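Local coordinates for protein hydroxyethylphosphonate dioxygenase (Streptomyces albus, PDB 6B9R) that probably uses iron and dioxygen to cleave the carbon-carbon bond of 2-hydroxyethylphosphonate, giving hydroxymethylphosphonate and formate, at residues T114-Y122 and G393-G401. Residues are numbered along the deposited sequence; the frame is centred on the assembly and turned at random.
Sequences TAMSRQASY and GDSAYVIPG
Tyr397 is the bump, and the hollow is made by the type I turn Ser117-Ala120 together with Tyr122, in this worked example of how a loop moulds itself round one aromatic ring. The ring reaches the turn because its CG stands anti to the backbone N (chi1 165°), carrying it in among Ser117, Ala120 and Tyr122. Ser117 lays its CB over one face as a CH-pi contact, 3.7 Å from the ring centroid and 24° off the normal; the opposite face has the backbone N of Ile399 above its rim. Ala120 CB approaches CE1 of Tyr397 obliquely, at 3.5 Å. Tyr122 comes edge to edge, its CE2 lying 4.0 Å from Tyr397 CE1, so the two rings meet by their rims without stacking. Beyond them, Gln119 CB borders the phenol oxygen, which hydrogen-bonds to His364. The wall is shaped by an ST turn, Gln119 N donating to Ser117 OG at 3.0 Å, and by the turn's own bond from Ala120 N to Ser117 O; Asp81 gives the Ser117 hydroxyl a second partner. Toward residue 114 the bumps become smaller and the backbones draw together. Ala115 rests its CB on the strand backbone, 3.6 Å from Ala396 C, while Ser395 OG accepts a bent hydrogen bond from Ala115 N (2.9 Å). With Tyr397 cut back to an alanine, a gap would probably open between Ser117, Ala120 and Tyr122, and His364 would lose its phenol partner. Farther out, Gln119 NE2 hydrogen-bonds to Thr222 OG1 of the second subunit, placing the turn beside the dimer interface. In the fold, the loop connects neighbouring strands 106-113 and 123-129 of the antiparallel sheet containing strand 152-158, bearing the iron ligand Gln153, whereas strand 395-398 lies in another; this joining of two beta-domains is consistent with the family's bicupin architecture.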
loop_
_atom_site.group_PDB
_atom_site.type_symbol
_atom_site.label_atom_id
_atom_site.label_comp_id
_atom_site.label_asym_id
_atom_site.label_seq_id
_atom_site.Cartn_x
_atom_site.Cartn_y
_atom_site.Cartn_z
ATOM N N THR A 114 -15.550 20.019 -4.758
ATOM C CA THR A 114 -14.366 20.860 -4.854
ATOM C C THR A 114 -13.235 20.035 -5.484
ATOM O O THR A 114 -13.459 18.921 -5.972
ATOM C CB THR A 114 -14.005 21.456 -3.486
ATOM O OG1 THR A 114 -13.744 20.417 -2.544
ATOM C CG2 THR A 114 -15.155 22.302 -2.966
ATOM N N ALA A 115 -12.023 20.590 -5.490
ATOM C CA ALA A 115 -10.960 20.062 -6.347
ATOM C C ALA A 115 -10.654 18.601 -6.034
ATOM O O ALA A 115 -10.399 18.240 -4.884
ATOM C CB ALA A 115 -9.692 20.907 -6.199
ATOM N N MET A 116 -10.667 17.770 -7.080
ATOM C CA MET A 116 -10.409 16.337 -6.984
ATOM C C MET A 116 -9.479 15.920 -8.110
ATOM O O MET A 116 -9.254 16.671 -9.063
ATOM C CB MET A 116 -11.689 15.516 -7.098
ATOM C CG MET A 116 -12.529 15.561 -5.902
ATOM S SD MET A 116 -13.976 14.519 -6.005
ATOM C CE MET A 116 -15.152 15.655 -6.730
ATOM N N SER A 117 -8.983 14.684 -8.022
ATOM C CA SER A 117 -8.085 14.159 -9.041
ATOM C C SER A 117 -8.146 12.640 -9.073
ATOM O O SER A 117 -8.276 11.993 -8.029
ATOM C CB SER A 117 -6.639 14.600 -8.787
ATOM O OG SER A 117 -5.733 13.949 -9.667
ATOM N N ARG A 118 -8.019 12.075 -10.278
ATOM C CA ARG A 118 -7.896 10.629 -10.420
ATOM C C ARG A 118 -6.578 10.099 -9.873
ATOM O O ARG A 118 -6.406 8.878 -9.777
ATOM C CB ARG A 118 -8.054 10.257 -11.888
ATOM C CG ARG A 118 -9.460 10.554 -12.415
ATOM C CD ARG A 118 -9.511 10.455 -13.941
ATOM N NE ARG A 118 -10.816 10.851 -14.477
ATOM C CZ ARG A 118 -11.204 12.110 -14.669
ATOM N NH1 ARG A 118 -10.395 13.108 -14.355
ATOM N NH2 ARG A 118 -12.399 12.373 -15.190
ATOM N N GLN A 119 -5.651 10.981 -9.530
ATOM C CA GLN A 119 -4.367 10.610 -8.963
ATOM C C GLN A 119 -4.397 10.523 -7.441
ATOM O O GLN A 119 -3.375 10.184 -6.836
ATOM C CB GLN A 119 -3.303 11.622 -9.421
ATOM C CG GLN A 119 -3.062 11.574 -10.946
ATOM C CD GLN A 119 -2.403 12.825 -11.509
ATOM O OE1 GLN A 119 -3.092 13.730 -11.972
ATOM N NE2 GLN A 119 -1.065 12.870 -11.492
ATOM N N ALA A 120 -5.533 10.821 -6.810
ATOM C CA ALA A 120 -5.591 10.951 -5.359
ATOM C C ALA A 120 -6.953 10.496 -4.845
ATOM O O ALA A 120 -7.945 10.499 -5.573
ATOM C CB ALA A 120 -5.333 12.395 -4.929
ATOM N N SER A 121 -7.010 10.165 -3.557
ATOM C CA SER A 121 -8.228 9.604 -2.971
ATOM C C SER A 121 -9.175 10.642 -2.373
ATOM O O SER A 121 -10.197 10.249 -1.789
ATOM C CB SER A 121 -7.877 8.587 -1.881
ATOM O OG SER A 121 -7.317 9.250 -0.776
ATOM N N TYR A 122 -8.872 11.938 -2.465
ATOM C CA TYR A 122 -9.776 12.932 -1.892
ATOM C C TYR A 122 -11.160 12.792 -2.494
ATOM O O TYR A 122 -11.307 12.606 -3.709
ATOM C CB TYR A 122 -9.318 14.357 -2.172
ATOM C CG TYR A 122 -8.036 14.803 -1.550
ATOM C CD1 TYR A 122 -7.963 15.111 -0.192
ATOM C CD2 TYR A 122 -6.908 14.993 -2.337
ATOM C CE1 TYR A 122 -6.773 15.543 0.368
ATOM C CE2 TYR A 122 -5.731 15.438 -1.791
ATOM C CZ TYR A 122 -5.663 15.711 -0.441
ATOM O OH TYR A 122 -4.471 16.156 0.087
ATOM N N GLY A 393 -13.515 30.629 -2.204
ATOM C CA GLY A 393 -14.337 29.511 -2.611
ATOM C C GLY A 393 -13.735 28.639 -3.690
ATOM O O GLY A 393 -14.287 27.568 -3.968
ATOM N N ASP A 394 -12.650 29.081 -4.331
ATOM C CA ASP A 394 -11.897 28.226 -5.241
ATOM C C ASP A 394 -11.115 27.178 -4.446
ATOM O O ASP A 394 -10.838 27.342 -3.254
ATOM C CB ASP A 394 -10.909 29.047 -6.085
ATOM C CG ASP A 394 -11.572 29.873 -7.179
ATOM O OD1 ASP A 394 -12.802 29.790 -7.364
ATOM O OD2 ASP A 394 -10.834 30.614 -7.866
ATOM N N SER A 395 -10.747 26.087 -5.117
ATOM C CA SER A 395 -9.966 25.050 -4.461
ATOM C C SER A 395 -8.858 24.590 -5.402
ATOM O O SER A 395 -8.832 24.940 -6.588
ATOM C CB SER A 395 -10.855 23.871 -4.021
ATOM O OG SER A 395 -11.698 23.447 -5.094
ATOM N N ALA A 396 -7.918 23.816 -4.866
ATOM C CA ALA A 396 -6.845 23.305 -5.707
ATOM C C ALA A 396 -6.407 21.938 -5.210
ATOM O O ALA A 396 -6.537 21.608 -4.027
ATOM C CB ALA A 396 -5.641 24.255 -5.746
ATOM N N TYR A 397 -5.890 21.147 -6.141
ATOM C CA TYR A 397 -5.278 19.863 -5.856
ATOM C C TYR A 397 -3.811 19.928 -6.262
ATOM O O TYR A 397 -3.487 20.476 -7.321
ATOM C CB TYR A 397 -5.984 18.732 -6.610
ATOM C CG TYR A 397 -5.135 17.506 -6.606
ATOM C CD1 TYR A 397 -4.933 16.790 -5.431
ATOM C CD2 TYR A 397 -4.488 17.088 -7.760
ATOM C CE1 TYR A 397 -4.129 15.677 -5.408
ATOM C CE2 TYR A 397 -3.679 15.967 -7.750
ATOM C CZ TYR A 397 -3.506 15.266 -6.575
ATOM O OH TYR A 397 -2.689 14.161 -6.561
ATOM N N VAL A 398 -2.925 19.380 -5.418
ATOM C CA VAL A 398 -1.480 19.398 -5.635
ATOM C C VAL A 398 -0.934 17.985 -5.467
ATOM O O VAL A 398 -1.208 17.333 -4.453
ATOM C CB VAL A 398 -0.761 20.348 -4.656
ATOM C CG1 VAL A 398 0.655 20.660 -5.153
ATOM C CG2 VAL A 398 -1.579 21.645 -4.413
ATOM N N ILE A 399 -0.162 17.513 -6.449
ATOM C CA ILE A 399 0.462 16.190 -6.352
ATOM C C ILE A 399 1.633 16.261 -5.380
ATOM O O ILE A 399 2.141 17.362 -5.093
ATOM C CB ILE A 399 0.932 15.661 -7.725
ATOM C CG1 ILE A 399 2.150 16.445 -8.244
ATOM C CG2 ILE A 399 -0.231 15.624 -8.709
ATOM C CD1 ILE A 399 2.794 15.819 -9.535
ATOM N N PRO A 400 2.093 15.120 -4.856
ATOM C CA PRO A 400 3.302 15.126 -4.021
ATOM C C PRO A 400 4.487 15.758 -4.744
ATOM O O PRO A 400 4.614 15.674 -5.965
ATOM C CB PRO A 400 3.560 13.635 -3.757
ATOM C CG PRO A 400 2.220 12.984 -3.906
ATOM C CD PRO A 400 1.504 13.773 -4.980
ATOM N N GLY A 401 5.367 16.381 -3.966
ATOM C CA GLY A 401 6.650 16.837 -4.463
ATOM C C GLY A 401 6.689 18.251 -5.009
ATOM O O GLY A 401 7.774 18.717 -5.380
#